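Local coordinates for zinc phosphodiesterase ELAC protein 1 (Homo sapiens, PDB 3ZWF) that cleaves extra 3' nucleotides from tRNA precursors and removes 2',3'-cyclic phosphate from damaged tRNAs during repair, using two zinc ions, at residues T291-M294 with A295-F298; D99-W102 with R103-L107. All blocks are in the same frame, centred on the assembly; numbering follows the deposited sequence.

Contact 1 of 2, residues T291-M294 with A295-F298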
loop_
_atom_site.group_PDB
_atom_site.type_symbol
_atom_site.label_atom_id
_atom_site.label_comp_id
_atom_site.label_asym_id
_atom_site.label_seq_id
_atom_site.Cartn_x
_atom_site.Cartn_y
_atom_site.Cartn_z
ATOM N N THR A 291 21.880 14.858 3.730
ATOM C CA THR A 291 21.430 16.040 4.447
ATOM C C THR A 291 21.418 17.233 3.457
ATOM O O THR A 291 21.862 17.095 2.309
ATOM C CB THR A 291 22.356 16.347 5.622
ATOM O OG1 THR A 291 23.622 16.767 5.120
ATOM C CG2 THR A 291 22.514 15.125 6.541
ATOM N N PRO A 292 20.880 18.396 3.878
ATOM C CA PRO A 292 20.806 19.456 2.879
ATOM C C PRO A 292 22.164 19.915 2.323
ATOM O O PRO A 292 22.252 20.223 1.143
ATOM C CB PRO A 292 20.148 20.595 3.644
ATOM C CG PRO A 292 19.237 19.888 4.619
ATOM C CD PRO A 292 20.049 18.711 5.065
ATOM N N GLN A 293 23.188 19.921 3.163
ATOM C CA GLN A 293 24.524 20.317 2.671
ATOM C C GLN A 293 25.052 19.323 1.635
ATOM O O GLN A 293 25.716 19.697 0.683
ATOM C CB GLN A 293 25.507 20.489 3.812
ATOM C CG GLN A 293 26.869 21.094 3.348
ATOM C CD GLN A 293 26.795 22.402 2.528
ATOM O OE1 GLN A 293 27.215 22.434 1.332
ATOM N NE2 GLN A 293 26.327 23.478 3.161
ATOM N N MET A 294 24.722 18.045 1.797
ATOM C CA MET A 294 25.213 17.030 0.840
ATOM C C MET A 294 24.512 17.203 -0.500
ATOM O O MET A 294 25.154 17.152 -1.583
ATOM C CB MET A 294 24.985 15.601 1.367
ATOM C CG MET A 294 25.780 15.292 2.618
ATOM S SD MET A 294 25.209 13.798 3.455
ATOM C CE MET A 294 25.376 12.569 2.124
ATOM N N ALA A 295 23.213 17.477 -0.431
ATOM C CA ALA A 295 22.412 17.691 -1.632
ATOM C C ALA A 295 22.875 18.968 -2.366
ATOM O O ALA A 295 23.016 18.976 -3.590
ATOM C CB ALA A 295 20.930 17.778 -1.298
ATOM N N ALA A 296 23.114 20.019 -1.586
ATOM C CA ALA A 296 23.507 21.334 -2.101
ATOM C C ALA A 296 24.864 21.254 -2.813
ATOM O O ALA A 296 25.084 21.861 -3.856
ATOM C CB ALA A 296 23.557 22.363 -0.962
ATOM N N THR A 297 25.759 20.470 -2.229
ATOM C CA THR A 297 27.090 20.290 -2.770
ATOM C C THR A 297 27.000 19.547 -4.114
ATOM O O THR A 297 27.685 19.913 -5.105
ATOM C CB THR A 297 27.967 19.517 -1.774
ATOM O OG1 THR A 297 28.194 20.318 -0.621
ATOM C CG2 THR A 297 29.347 19.171 -2.398
ATOM N N PHE A 298 26.155 18.522 -4.174
ATOM C CA PHE A 298 25.919 17.821 -5.452
ATOM C C PHE A 298 25.274 18.733 -6.511
ATOM O O PHE A 298 25.676 18.717 -7.679
ATOM C CB PHE A 298 25.075 16.558 -5.278
ATOM C CG PHE A 298 24.834 15.841 -6.562
ATOM C CD1 PHE A 298 25.887 15.194 -7.223
ATOM C CD2 PHE A 298 23.591 15.873 -7.163
ATOM C CE1 PHE A 298 25.666 14.527 -8.418
ATOM C CE2 PHE A 298 23.357 15.172 -8.350
ATOM C CZ PHE A 298 24.394 14.514 -8.979
#

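Contact 2 of 2, residues D99-W102 with R103-L107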
loop_
_atom_site.group_PDB
_atom_site.type_symbol
_atom_site.label_atom_id
_atom_site.label_comp_id
_atom_site.label_asym_id
_atom_site.label_seq_id
_atom_site.Cartn_x
_atom_site.Cartn_y
_atom_site.Cartn_z
ATOM N N ASP A 99 8.448 -9.484 -11.037
ATOM C CA ASP A 99 7.817 -10.663 -10.366
ATOM C C ASP A 99 6.909 -10.220 -9.237
ATOM O O ASP A 99 5.849 -10.798 -9.026
ATOM C CB ASP A 99 8.895 -11.604 -9.843
ATOM C CG ASP A 99 9.660 -12.323 -10.976
ATOM O OD1 ASP A 99 9.154 -12.375 -12.124
ATOM O OD2 ASP A 99 10.771 -12.839 -10.701
ATOM N N PHE A 100 7.296 -9.161 -8.520
ATOM C CA PHE A 100 6.490 -8.610 -7.459
ATOM C C PHE A 100 5.119 -8.221 -7.982
ATOM O O PHE A 100 4.080 -8.580 -7.404
ATOM C CB PHE A 100 7.139 -7.394 -6.789
ATOM C CG PHE A 100 6.246 -6.717 -5.812
ATOM C CD1 PHE A 100 5.973 -7.304 -4.600
ATOM C CD2 PHE A 100 5.657 -5.492 -6.107
ATOM C CE1 PHE A 100 5.107 -6.680 -3.688
ATOM C CE2 PHE A 100 4.830 -4.846 -5.183
ATOM C CZ PHE A 100 4.569 -5.440 -3.984
ATOM N N ILE A 101 5.093 -7.475 -9.072
ATOM C CA ILE A 101 3.828 -7.010 -9.653
ATOM C C ILE A 101 2.991 -8.215 -10.167
ATOM O O ILE A 101 1.796 -8.339 -9.860
ATOM C CB ILE A 101 4.021 -5.933 -10.765
ATOM C CG1 ILE A 101 4.711 -4.685 -10.209
ATOM C CG2 ILE A 101 2.677 -5.573 -11.370
ATOM C CD1 ILE A 101 5.333 -3.791 -11.267
ATOM N N TRP A 102 3.627 -9.125 -10.914
ATOM C CA TRP A 102 2.930 -10.258 -11.488
ATOM C C TRP A 102 2.271 -11.099 -10.390
ATOM O O TRP A 102 1.093 -11.464 -10.466
ATOM C CB TRP A 102 3.906 -11.152 -12.283
ATOM C CG TRP A 102 3.282 -12.347 -12.751
ATOM C CD1 TRP A 102 3.214 -13.581 -12.095
ATOM C CD2 TRP A 102 2.527 -12.496 -13.954
ATOM N NE1 TRP A 102 2.470 -14.454 -12.835
ATOM C CE2 TRP A 102 2.043 -13.828 -13.982
ATOM C CE3 TRP A 102 2.215 -11.639 -15.022
ATOM C CZ2 TRP A 102 1.275 -14.319 -15.040
ATOM C CZ3 TRP A 102 1.449 -12.135 -16.077
ATOM C CH2 TRP A 102 0.988 -13.460 -16.073
ATOM N N ARG A 103 3.059 -11.416 -9.375
ATOM C CA ARG A 103 2.600 -12.342 -8.304
ATOM C C ARG A 103 1.490 -11.676 -7.514
ATOM O O ARG A 103 0.507 -12.320 -7.110
ATOM C CB ARG A 103 3.737 -12.687 -7.345
ATOM C CG ARG A 103 4.807 -13.621 -7.959
ATOM C CD ARG A 103 5.629 -14.283 -6.849
ATOM N NE ARG A 103 7.041 -14.335 -7.212
ATOM C CZ ARG A 103 7.565 -15.112 -8.157
ATOM N NH1 ARG A 103 6.808 -15.957 -8.855
ATOM N NH2 ARG A 103 8.866 -15.043 -8.403
ATOM N N THR A 104 1.636 -10.370 -7.283
ATOM C CA THR A 104 0.646 -9.621 -6.478
ATOM C C THR A 104 -0.700 -9.517 -7.223
ATOM O O THR A 104 -1.768 -9.690 -6.642
ATOM C CB THR A 104 1.192 -8.252 -6.019
ATOM O OG1 THR A 104 2.423 -8.505 -5.319
ATOM C CG2 THR A 104 0.175 -7.502 -5.081
ATOM N N MET A 105 -0.636 -9.298 -8.530
ATOM C CA MET A 105 -1.850 -9.283 -9.360
ATOM C C MET A 105 -2.520 -10.664 -9.371
ATOM O O MET A 105 -3.749 -10.766 -9.283
ATOM C CB MET A 105 -1.579 -8.818 -10.780
ATOM C CG MET A 105 -1.098 -7.385 -10.880
ATOM S SD MET A 105 -2.255 -6.150 -10.300
ATOM C CE MET A 105 -1.565 -5.708 -8.711
ATOM N N GLU A 106 -1.709 -11.712 -9.499
ATOM C CA GLU A 106 -2.236 -13.083 -9.508
ATOM C C GLU A 106 -2.886 -13.400 -8.161
ATOM O O GLU A 106 -3.992 -13.960 -8.115
ATOM C CB GLU A 106 -1.132 -14.093 -9.820
ATOM C CG GLU A 106 -1.664 -15.497 -9.941
ATOM C CD GLU A 106 -0.620 -16.526 -10.338
ATOM O OE1 GLU A 106 0.516 -16.485 -9.812
ATOM O OE2 GLU A 106 -0.957 -17.413 -11.145
ATOM N N LEU A 107 -2.180 -13.065 -7.074
ATOM C CA LEU A 107 -2.659 -13.391 -5.701
ATOM C C LEU A 107 -3.997 -12.727 -5.432
ATOM O O LEU A 107 -4.881 -13.304 -4.730
ATOM C CB LEU A 107 -1.624 -12.971 -4.656
ATOM C CG LEU A 107 -1.909 -13.256 -3.178
ATOM C CD1 LEU A 107 -1.812 -14.771 -2.895
ATOM C CD2 LEU A 107 -1.008 -12.422 -2.247
#

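Contact 1 of 2, residues T291-M294 with A295-F298
Gln293 and Thr297 meet one turn apart near the start of helix 292-301, where two bonds from the threonine grip one carbonyl oxygen. Thr297 OG1 donates to Gln293 O at 2.9 Å, and Thr297 N reaches the same Gln293 O at 3.0 Å. The two donors arrive from opposite faces of the carbonyl plane, each tilted well out of it. The hydroxyl is placed there by chi1 of -67°, which sets OG1 beside the threonine's own backbone N and anti to its carbonyl carbon. The bent Gln293 side chain (chi2 52°) crosses the threonine, with Gln293 OE1 3.0 Å from Thr297 OG1.

Around this pair run the regular backbone bonds of the first turns. Ala295 N donates to Thr291 O at 3.1 Å, and Phe298 N to Met294 O at 3.1 Å. Thr291 is the N-cap. With chi1 at -65°, Met294 CG lies beside the residue's own N, on a chain whose SD accepts a weak bond from Thr291 N (3.5 Å).

Further out, Asp278 OD1 takes hydrogen bonds from Thr291 OG1 and from Gln293 N, tying the first turn to the loop that leads into helix 281-286. Met294 packs on Met281 and Lys285 of that helix, while Ala295 and Phe298 touch strand 269-273, which carries His272. The chemistry thus divides: the exposed Thr297 hydroxyl bonds within the helix, Thr291 OG1 and Gln293 N turn to Asp278, and Ala295 and Phe298 seat the helix on the sheet of the metallo-beta-lactamase fold.

Contact 2 of 2, residues D99-W102 with R103-L107
Asp99 and Arg103 lie side by side, one turn apart on helix 97-107, the crossover helix of a beta-alpha-beta unit between parallel strands 89-94 and 116-121 of the metallo-beta-lactamase fold. Their salt bridge is long, 3.7 Å from Asp99 OD2 to Arg103 NH2. The carboxylate oxygen sits well out of the guanidinium plane, so charge alone links the groups, and Asp99 CB lies over one face of the guanidinium. In the backbone, Arg103 N donates to Asp99 O at 2.9 Å.

Phe100 comes next, and its carbonyl is doubly held. Thr104 OG1 donates to Phe100 O at 2.7 Å and Thr104 N to the same Phe100 O at 3.0 Å, from opposite faces of the carbonyl plane. With CG anti to the backbone N, chi1 173° sets the Phe100 ring where Thr104 OG1 stands over one face, offset toward the rim. The ring also forms an edge-to-face pair with Phe66, and Leu107 of the second subunit packs on Phe100, so this side of the helix helps form the homodimer interface.

Ile101 touches Leu69 and Leu73 of helix 69-79, and Tyr116 and Val118 of strand 116-121. Its CG2 meets Met105 CG at 4.2 Å, and Met105 N donates to Ile101 O.

Trp102 is on the exposed side. Its indole and the Glu106 carboxylate stand at 64° to each other, with the extended glutamate bringing Glu106 OE1 to 4.1 Å from Trp102 NE1. The backbones are joined more closely, by Glu106 N donating to Trp102 O at 3.0 Å.

Overall arrangement
Contact 1 and contact 2 lie on opposite sides of the chain's centre, their centres 38 Å apart, each within a helix that flanks a different sheet of the alpha-beta-beta-alpha sandwich. Both are partly buried, and in both a threonine hydroxyl shares the carbonyl four residues earlier with the threonine's own N-H. That threonine is exposed in contact 1 but buried in contact 2. Contact 1 belongs to a helix start capped by Thr291, which an aspartate holds, and touches no second subunit. Residues 99-107 instead run through most of helix 97-107 to its end, expose Asp99, Trp102, Arg103 and Glu106, and pack partly against the other subunit of the dimer.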